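Local coordinates for protein dihydrodipicolinate synthase (PDB 4XKY) that probably catalyses an aldolase-type reaction of pyruvate through a Schiff-base intermediate, as a dihydrodipicolinate synthase or N-acetylneuraminate lyase, at residues Pro4-Ile9 against Gly203-Val208; Val39-Val44 against Arg73-Val78. All coordinates share one frame; numbering follows the deposited sequence.

Interaction 1 (Pro4-Ile9 against Gly203-Val208); sequences PLSGII and GAHGGV
The imidazole of H205 has P4 over one of its faces and the hydroxyl of S6 at its edge, where the first and last strands of a TIM barrel come together. P4 CB sits 4.0 Å from the ring centroid of H205, 28° off the normal, a CH-pi contact in which the two side chains cross at about a right angle; a cis peptide bond precedes this proline. H205 CG is placed anti to its own carbonyl carbon (chi1 -65°), which sets the ring against P4 CB and CG. Both ring nitrogens also have partners: ND1 pairs with the backbone N of M188, and NE2 makes a weak bond to P184 O.

Beyond the ring, strands 7-8 and 206-207 run parallel. G7 N donates to H205 O (2.9 Å), and G7 O in turn accepts from G207 N (2.9 Å). The third bond runs from I9 N to G207 O (3.0 Å). Glycines suit this seam for two reasons: the backbone angles of G7 (phi 93°) would press a side chain against the carbonyl O of S6, and a side chain on G206, whose CA lies 3.0 Å from G7 O, would run into that oxygen. I8 instead sends its side chain outward against V220, Y219 and Y223 of helix 216-227. V208, predicted to bind pyruvate, ends the pairing beside I9, whose carbonyl O receives a CA-H...O contact from V208 CA at 3.1 Å, while CG1 of the same valine lies 3.2 Å from that oxygen.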
loop_
_atom_site.group_PDB
_atom_site.type_symbol
_atom_site.label_atom_id
_atom_site.label_comp_id
_atom_site.label_asym_id
_atom_site.label_seq_id
_atom_site.Cartn_x
_atom_site.Cartn_y
_atom_site.Cartn_z
ATOM N N PRO A 4 13.426 20.101 -27.633
ATOM C CA PRO A 4 13.356 19.263 -26.437
ATOM C C PRO A 4 14.579 18.370 -26.306
ATOM O O PRO A 4 15.109 17.921 -27.313
ATOM C CB PRO A 4 12.109 18.400 -26.688
ATOM C CG PRO A 4 12.030 18.310 -28.182
ATOM C CD PRO A 4 12.520 19.624 -28.695
ATOM N N LEU A 5 15.015 18.113 -25.077
ATOM C CA LEU A 5 16.082 17.152 -24.833
ATOM C C LEU A 5 15.582 15.767 -25.232
ATOM O O LEU A 5 14.494 15.318 -24.812
ATOM C CB LEU A 5 16.537 17.178 -23.374
ATOM C CG LEU A 5 17.602 16.153 -22.964
ATOM C CD1 LEU A 5 18.898 16.356 -23.734
ATOM C CD2 LEU A 5 17.835 16.229 -21.462
ATOM N N SER A 6 16.374 15.115 -26.074
ATOM C CA SER A 6 16.010 13.817 -26.662
ATOM C C SER A 6 17.133 12.793 -26.619
ATOM O O SER A 6 18.287 13.124 -26.357
ATOM C CB SER A 6 15.584 14.015 -28.108
ATOM O OG SER A 6 14.540 14.964 -28.159
ATOM N N GLY A 7 16.781 11.543 -26.890
ATOM C CA GLY A 7 17.763 10.472 -26.933
ATOM C C GLY A 7 17.977 9.695 -25.648
ATOM O O GLY A 7 17.054 9.446 -24.873
ATOM N N ILE A 8 19.208 9.251 -25.468
ATOM C CA ILE A 8 19.579 8.426 -24.356
ATOM C C ILE A 8 20.300 9.329 -23.364
ATOM O O ILE A 8 21.278 9.974 -23.710
ATOM C CB ILE A 8 20.487 7.260 -24.791
ATOM C CG1 ILE A 8 19.771 6.321 -25.766
ATOM C CG2 ILE A 8 20.938 6.479 -23.564
ATOM C CD1 ILE A 8 18.483 5.722 -25.228
ATOM N N ILE A 9 19.776 9.388 -22.145
ATOM C CA ILE A 9 20.333 10.200 -21.078
ATOM C C ILE A 9 20.569 9.288 -19.879
ATOM O O ILE A 9 19.713 9.158 -19.041
ATOM C CB ILE A 9 19.360 11.326 -20.677
ATOM C CG1 ILE A 9 19.113 12.263 -21.860
ATOM C CG2 ILE A 9 19.862 12.124 -19.473
ATOM C CD1 ILE A 9 17.720 12.132 -22.402
ATOM N N GLY A 203 6.344 8.388 -29.656
ATOM C CA GLY A 203 6.683 9.809 -29.541
ATOM C C GLY A 203 7.351 10.300 -28.264
ATOM O O GLY A 203 7.580 11.498 -28.141
ATOM N N ALA A 204 7.677 9.427 -27.308
ATOM C CA ALA A 204 8.428 9.906 -26.148
ATOM C C ALA A 204 9.743 10.477 -26.669
ATOM O O ALA A 204 10.237 10.011 -27.690
ATOM C CB ALA A 204 8.694 8.779 -25.169
ATOM N N HIS A 205 10.324 11.462 -25.984
ATOM C CA HIS A 205 11.580 12.078 -26.476
ATOM C C HIS A 205 12.873 11.332 -26.169
ATOM O O HIS A 205 13.859 11.468 -26.912
ATOM C CB HIS A 205 11.720 13.492 -25.946
ATOM C CG HIS A 205 10.672 14.417 -26.467
ATOM N ND1 HIS A 205 9.478 14.629 -25.815
ATOM C CD2 HIS A 205 10.612 15.139 -27.609
ATOM C CE1 HIS A 205 8.739 15.467 -26.515
ATOM N NE2 HIS A 205 9.409 15.796 -27.606
ATOM N N GLY A 206 12.887 10.596 -25.060
ATOM C CA GLY A 206 14.083 9.890 -24.632
ATOM C C GLY A 206 13.920 8.909 -23.492
ATOM O O GLY A 206 12.826 8.699 -22.965
ATOM N N GLY A 207 15.047 8.313 -23.124
ATOM C CA GLY A 207 15.102 7.230 -22.142
ATOM C C GLY A 207 16.221 7.558 -21.176
ATOM O O GLY A 207 17.339 7.787 -21.594
ATOM N N VAL A 208 15.918 7.595 -19.890
ATOM C CA VAL A 208 16.931 7.822 -18.881
ATOM C C VAL A 208 17.280 6.419 -18.395
ATOM O O VAL A 208 16.819 5.975 -17.348
ATOM C CB VAL A 208 16.422 8.733 -17.753
ATOM C CG1 VAL A 208 17.503 8.966 -16.697
ATOM C CG2 VAL A 208 15.951 10.067 -18.314
#

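Interaction 2 (Val39-Val44 against Arg73-Val78); sequences VHALFV and RLPVLV
L74 reaches across to the start of 39-44, its CD2 meeting both V39 CG2 and L42 CD2 at 3.9 Å and crossing each side chain at about a right angle, while its CD1 lies against the backbone oxygens of V39 and H40. Next to it, P75 lays its CD 3.4 Å from H40 O. As a proline it has no N-H to give, yet its carbonyl starts the pairing by accepting from L42 N (3.0 Å). L77 then clasps the other strand from both ends of its backbone: its N donates to L42 O (2.8 Å) and its O accepts from V44 N (2.8 Å).

The side chains alternate. F43 and L77 share the face directed into the barrel. With CG anti to its backbone N (chi1 174°), the phenylalanine turns its ring so that CD1 comes 3.6 Å from L77 O, which lies at the ring's edge. L42, V44, V76 and V78 take the other face, where branched aliphatic groups suit packing against helices: V44 CG2 meets V78 CG2 at 3.9 Å, with M62 and I63 of helix 56-70 beyond. Farther out, I31 and I35 of helix 24-36 back L42 and L74 respectively, and D101 OD1 accepts a hydrogen bond from V76 N. The two parallel strands, 42-44 and 76-79, are joined through helix 56-70 in a beta-alpha-beta unit, the repeating element of a TIM barrel.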
loop_
_atom_site.group_PDB
_atom_site.type_symbol
_atom_site.label_atom_id
_atom_site.label_comp_id
_atom_site.label_asym_id
_atom_site.label_seq_id
_atom_site.Cartn_x
_atom_site.Cartn_y
_atom_site.Cartn_z
ATOM N N VAL A 39 25.713 9.032 -26.253
ATOM C CA VAL A 39 24.568 9.479 -25.451
ATOM C C VAL A 39 24.397 11.014 -25.592
ATOM O O VAL A 39 25.310 11.724 -26.019
ATOM C CB VAL A 39 24.632 9.061 -23.955
ATOM C CG1 VAL A 39 24.874 7.557 -23.803
ATOM C CG2 VAL A 39 25.673 9.861 -23.189
ATOM N N HIS A 40 23.234 11.521 -25.220
ATOM C CA HIS A 40 22.926 12.944 -25.437
ATOM C C HIS A 40 22.992 13.805 -24.205
ATOM O O HIS A 40 22.989 15.000 -24.321
ATOM C CB HIS A 40 21.568 13.101 -26.129
ATOM C CG HIS A 40 21.447 12.255 -27.351
ATOM N ND1 HIS A 40 21.417 12.778 -28.625
ATOM C CD2 HIS A 40 21.419 10.905 -27.493
ATOM C CE1 HIS A 40 21.348 11.790 -29.500
ATOM N NE2 HIS A 40 21.345 10.644 -28.838
ATOM N N ALA A 41 23.062 13.210 -23.026
ATOM C CA ALA A 41 23.221 13.982 -21.811
ATOM C C ALA A 41 23.630 13.055 -20.709
ATOM O O ALA A 41 23.600 11.847 -20.879
ATOM C CB ALA A 41 21.924 14.696 -21.452
ATOM N N LEU A 42 24.041 13.640 -19.595
ATOM C CA LEU A 42 24.386 12.917 -18.378
ATOM C C LEU A 42 23.475 13.368 -17.255
ATOM O O LEU A 42 23.315 14.577 -17.022
ATOM C CB LEU A 42 25.815 13.249 -17.967
ATOM C CG LEU A 42 26.867 13.137 -19.070
ATOM C CD1 LEU A 42 28.222 13.552 -18.520
ATOM C CD2 LEU A 42 26.954 11.726 -19.612
ATOM N N PHE A 43 22.903 12.400 -16.551
ATOM C CA PHE A 43 21.998 12.655 -15.466
ATOM C C PHE A 43 22.642 12.144 -14.192
ATOM O O PHE A 43 22.899 10.940 -14.052
ATOM C CB PHE A 43 20.654 11.987 -15.744
ATOM C CG PHE A 43 19.688 12.072 -14.602
ATOM C CD1 PHE A 43 19.550 13.242 -13.864
ATOM C CD2 PHE A 43 18.926 10.975 -14.244
ATOM C CE1 PHE A 43 18.671 13.296 -12.791
ATOM C CE2 PHE A 43 18.030 11.031 -13.178
ATOM C CZ PHE A 43 17.906 12.195 -12.454
ATOM N N VAL A 44 22.969 13.058 -13.278
ATOM C CA VAL A 44 23.615 12.632 -12.042
ATOM C C VAL A 44 22.703 12.728 -10.837
ATOM O O VAL A 44 21.792 13.562 -10.788
ATOM C CB VAL A 44 24.939 13.349 -11.756
ATOM C CG1 VAL A 44 25.881 13.203 -12.953
ATOM C CG2 VAL A 44 24.740 14.814 -11.419
ATOM N N ARG A 73 30.972 19.288 -23.130
ATOM C CA ARG A 73 30.693 18.457 -24.317
ATOM C C ARG A 73 29.263 17.930 -24.432
ATOM O O ARG A 73 28.843 17.525 -25.516
ATOM C CB ARG A 73 31.641 17.260 -24.362
ATOM C CG ARG A 73 33.095 17.635 -24.590
ATOM C CD ARG A 73 33.993 16.417 -24.448
ATOM N NE ARG A 73 34.231 16.010 -23.058
ATOM C CZ ARG A 73 34.854 14.881 -22.700
ATOM N NH1 ARG A 73 35.316 14.030 -23.609
ATOM N NH2 ARG A 73 35.042 14.597 -21.429
ATOM N N LEU A 74 28.535 17.934 -23.315
ATOM C CA LEU A 74 27.211 17.332 -23.207
ATOM C C LEU A 74 26.421 18.016 -22.092
ATOM O O LEU A 74 26.993 18.325 -21.084
ATOM C CB LEU A 74 27.402 15.871 -22.787
ATOM C CG LEU A 74 26.584 14.787 -23.454
ATOM C CD1 LEU A 74 26.577 15.041 -24.947
ATOM C CD2 LEU A 74 27.186 13.430 -23.151
ATOM N N PRO A 75 25.112 18.223 -22.253
ATOM C CA PRO A 75 24.343 18.731 -21.112
ATOM C C PRO A 75 24.445 17.828 -19.860
ATOM O O PRO A 75 24.378 16.593 -19.958
ATOM C CB PRO A 75 22.893 18.755 -21.626
ATOM C CG PRO A 75 22.983 18.651 -23.106
ATOM C CD PRO A 75 24.274 17.981 -23.439
ATOM N N VAL A 76 24.641 18.466 -18.716
ATOM C CA VAL A 76 24.553 17.816 -17.427
ATOM C C VAL A 76 23.277 18.194 -16.661
ATOM O O VAL A 76 22.994 19.366 -16.395
ATOM C CB VAL A 76 25.792 18.134 -16.594
ATOM C CG1 VAL A 76 25.728 17.399 -15.277
ATOM C CG2 VAL A 76 27.050 17.721 -17.362
ATOM N N LEU A 77 22.512 17.166 -16.316
ATOM C CA LEU A 77 21.305 17.278 -15.492
ATOM C C LEU A 77 21.603 16.756 -14.102
ATOM O O LEU A 77 22.181 15.690 -13.954
ATOM C CB LEU A 77 20.166 16.436 -16.089
ATOM C CG LEU A 77 19.334 17.039 -17.222
ATOM C CD1 LEU A 77 20.216 17.433 -18.380
ATOM C CD2 LEU A 77 18.251 16.083 -17.714
ATOM N N VAL A 78 21.157 17.480 -13.086
ATOM C CA VAL A 78 21.461 17.152 -11.713
ATOM C C VAL A 78 20.166 16.944 -10.953
ATOM O O VAL A 78 19.323 17.839 -10.891
ATOM C CB VAL A 78 22.260 18.282 -11.025
ATOM C CG1 VAL A 78 22.475 17.982 -9.547
ATOM C CG2 VAL A 78 23.607 18.491 -11.710
#

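Overall arrangement
Interactions 1 and 2 are two strand pairings of one barrel, their centres 12 Å apart, with the seam between 7-8 and 42-44 separating them. Strand 7-8 lies between 206-207 and 42-44: besides pairing with 203-208, it turns its I8 O to H40 N at 2.9 Å, a probable hydrogen bond that ties it to 39-44. Side chains meet too, V208 CG1 of interaction 1 packing 3.5 Å from F43 CD2 of interaction 2. This hydrophobic pair borders the predicted active site: V208 and F43 each come within about 4 Å, side chain to side chain, of K164, the predicted Schiff-base lysine, and the V208 side chain lies about 7 Å from that of T48, another predicted pyruvate-binding residue.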